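Local coordinates for BsaWI endonuclease (Geobacillus stearothermophilus, PDB 4ZSF), which is a restriction endonuclease of the PD-(D/E)XK class that binds DNA and is expected to cut it with the help of metal ions, at residues Val190-Asp195 against Tyr224-Lys229. Sequence-based numbering, arbitrary orientation. Where two conformers were deposited one is given.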
loop_
_atom_site.group_PDB
_atom_site.type_symbol
_atom_site.label_atom_id
_atom_site.label_comp_id
_atom_site.label_asym_id
_atom_site.label_seq_id
_atom_site.Cartn_x
_atom_site.Cartn_y
_atom_site.Cartn_z
ATOM N N VAL A 190 17.312 -10.661 11.385
ATOM C CA VAL A 190 18.064 -10.625 10.132
ATOM C C VAL A 190 17.189 -10.448 8.919
ATOM O O VAL A 190 15.957 -10.532 9.009
ATOM C CB VAL A 190 18.918 -11.931 9.942
ATOM C CG1 VAL A 190 19.989 -12.025 11.044
ATOM C CG2 VAL A 190 18.005 -13.160 9.930
ATOM N N ALA A 191 17.833 -10.170 7.777
ATOM C CA ALA A 191 17.063 -10.013 6.537
ATOM C C ALA A 191 17.728 -10.855 5.470
ATOM O O ALA A 191 18.970 -10.977 5.474
ATOM C CB ALA A 191 17.043 -8.604 6.114
ATOM N N ILE A 192 16.924 -11.405 4.551
ATOM C CA ILE A 192 17.454 -12.190 3.407
ATOM C C ILE A 192 16.907 -11.483 2.211
ATOM O O ILE A 192 15.674 -11.255 2.143
ATOM C CB ILE A 192 16.968 -13.646 3.506
ATOM C CG1 ILE A 192 17.648 -14.310 4.717
ATOM C CG2 ILE A 192 17.309 -14.444 2.205
ATOM C CD1 ILE A 192 17.097 -15.728 5.073
ATOM N N CYS A 193 17.798 -11.130 1.279
ATOM C CA CYS A 193 17.510 -10.241 0.157
ATOM C C CYS A 193 17.864 -10.847 -1.203
ATOM O O CYS A 193 19.003 -11.310 -1.382
ATOM C CB CYS A 193 18.314 -8.947 0.322
ATOM S SG CYS A 193 17.918 -7.964 1.692
ATOM N N LEU A 194 16.953 -10.786 -2.188
ATOM C CA LEU A 194 17.260 -11.296 -3.479
ATOM C C LEU A 194 18.214 -10.465 -4.285
ATOM O O LEU A 194 19.078 -10.986 -5.019
ATOM C CB LEU A 194 15.924 -11.454 -4.226
ATOM C CG LEU A 194 15.985 -12.298 -5.461
ATOM C CD1 LEU A 194 16.723 -13.589 -5.117
ATOM C CD2 LEU A 194 14.561 -12.549 -5.848
ATOM N N ASP A 195 18.100 -9.160 -4.159
ATOM C CA ASP A 195 18.793 -8.329 -5.131
ATOM C C ASP A 195 19.479 -7.289 -4.331
ATOM O O ASP A 195 18.825 -6.598 -3.539
ATOM C CB ASP A 195 17.810 -7.716 -6.135
ATOM C CG ASP A 195 18.482 -6.827 -7.144
ATOM O OD1 ASP A 195 19.522 -6.212 -6.821
ATOM O OD2 ASP A 195 17.934 -6.713 -8.269
ATOM N N TYR A 224 21.580 -10.930 4.577
ATOM C CA TYR A 224 22.149 -12.005 3.719
ATOM C C TYR A 224 21.665 -11.777 2.328
ATOM O O TYR A 224 20.452 -11.768 2.134
ATOM C CB TYR A 224 21.708 -13.396 4.244
ATOM C CG TYR A 224 22.230 -13.526 5.659
ATOM C CD1 TYR A 224 21.524 -13.020 6.723
ATOM C CD2 TYR A 224 23.479 -14.077 5.891
ATOM C CE1 TYR A 224 22.029 -13.057 8.046
ATOM C CE2 TYR A 224 24.009 -14.154 7.175
ATOM C CZ TYR A 224 23.261 -13.658 8.261
ATOM O OH TYR A 224 23.828 -13.674 9.534
ATOM N N VAL A 225 22.575 -11.499 1.399
ATOM C CA VAL A 225 22.167 -11.079 0.055
ATOM C C VAL A 225 22.586 -12.126 -0.963
ATOM O O VAL A 225 23.739 -12.586 -0.915
ATOM C CB VAL A 225 22.834 -9.694 -0.341
ATOM C CG1 VAL A 225 22.367 -9.234 -1.777
ATOM C CG2 VAL A 225 22.557 -8.669 0.742
ATOM N N PHE A 226 21.672 -12.476 -1.892
ATOM C CA PHE A 226 22.041 -13.381 -2.991
ATOM C C PHE A 226 22.955 -12.689 -4.017
ATOM O O PHE A 226 22.526 -12.196 -5.032
ATOM C CB PHE A 226 20.788 -13.918 -3.669
ATOM C CG PHE A 226 20.080 -14.968 -2.877
ATOM C CD1 PHE A 226 20.340 -16.319 -3.120
ATOM C CD2 PHE A 226 19.124 -14.657 -1.962
ATOM C CE1 PHE A 226 19.691 -17.308 -2.417
ATOM C CE2 PHE A 226 18.456 -15.664 -1.248
ATOM C CZ PHE A 226 18.770 -17.006 -1.486
ATOM N N TRP A 227 24.238 -12.628 -3.718
ATOM C CA TRP A 227 25.171 -12.070 -4.670
ATOM C C TRP A 227 26.563 -12.652 -4.297
ATOM O O TRP A 227 26.673 -13.368 -3.305
ATOM C CB TRP A 227 25.130 -10.532 -4.622
ATOM C CG TRP A 227 25.581 -9.837 -3.372
ATOM C CD1 TRP A 227 26.184 -10.390 -2.252
ATOM C CD2 TRP A 227 25.496 -8.429 -3.127
ATOM N NE1 TRP A 227 26.448 -9.401 -1.333
ATOM C CE2 TRP A 227 26.041 -8.185 -1.855
ATOM C CE3 TRP A 227 24.996 -7.342 -3.877
ATOM C CZ2 TRP A 227 26.093 -6.885 -1.282
ATOM C CZ3 TRP A 227 25.038 -6.040 -3.305
ATOM C CH2 TRP A 227 25.583 -5.831 -2.022
ATOM N N ASP A 228 27.594 -12.295 -5.041
ATOM C CA ASP A 228 28.928 -12.828 -4.752
ATOM C C ASP A 228 29.878 -11.753 -4.226
ATOM O O ASP A 228 31.095 -11.971 -4.124
ATOM C CB ASP A 228 29.508 -13.487 -6.001
ATOM C CG ASP A 228 29.294 -12.656 -7.248
ATOM O OD1 ASP A 228 29.620 -11.447 -7.226
ATOM O OD2 ASP A 228 28.771 -13.214 -8.242
ATOM N N LYS A 229 29.328 -10.598 -3.872
ATOM C CA LYS A 229 30.163 -9.537 -3.343
ATOM C C LYS A 229 30.656 -9.957 -1.955
ATOM O O LYS A 229 29.876 -10.444 -1.138
ATOM C CB LYS A 229 29.370 -8.215 -3.232
ATOM C CG LYS A 229 28.970 -7.568 -4.561
#
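Tyr224 and Phe226 are stitched to strand 188-193 by three backbone hydrogen bonds in parallel register, Ile192 facing Tyr224 and Cys193 facing Val225. Tyr224 N gives its hydrogen to Ala191 O at 2.8 Å, Cys193 N reaches Tyr224 O at 2.9 Å, and Phe226 N meets Cys193 O at 3.0 Å, the last one nearly head-on to the carbonyl (C=O...N 178°). Two CA-H...O contacts, from Ile192 CA and Val225 CA, share Tyr224 O and Cys193 O with these N-H groups.

The apolar contacts are concentrated on the Ile192-Tyr224 side of the sheet. With CG of Tyr224 turned anti to its own carbonyl carbon (chi1 -60°), the ring swings back along the neighbouring strand and offers the edge at CE1 to Val190 CG1, 3.8 Å off. Ile192 spans from Tyr224 CB, 4.2 Å from its CG1, to Phe226 CE2, which its CG2 approaches obliquely at 3.8 Å. Leu194 CD1 comes to 4.1 Å from Phe226 CD2. Phe91 and Ile95 of helix 70-103 pack on Phe226, Ile95 also on Ile192, Phe91 on Leu194.

The phenol OH is hydrogen-bonded to His248 ND1; an alanine in place of Tyr224 would probably leave that nitrogen without its mate and open a gap beside Val190 CG1.

Phe226 centres an inverse gamma turn, and its side chain sits about 5 Å from that of Asp239, a residue seen to bind calcium, though not in this chain. Strand 188-193, helix 202-209 and strand 222-226 form a beta-alpha-beta unit, whose adjacent parallel strands belong to the central mixed sheet of this PD-(D/E)XK nuclease.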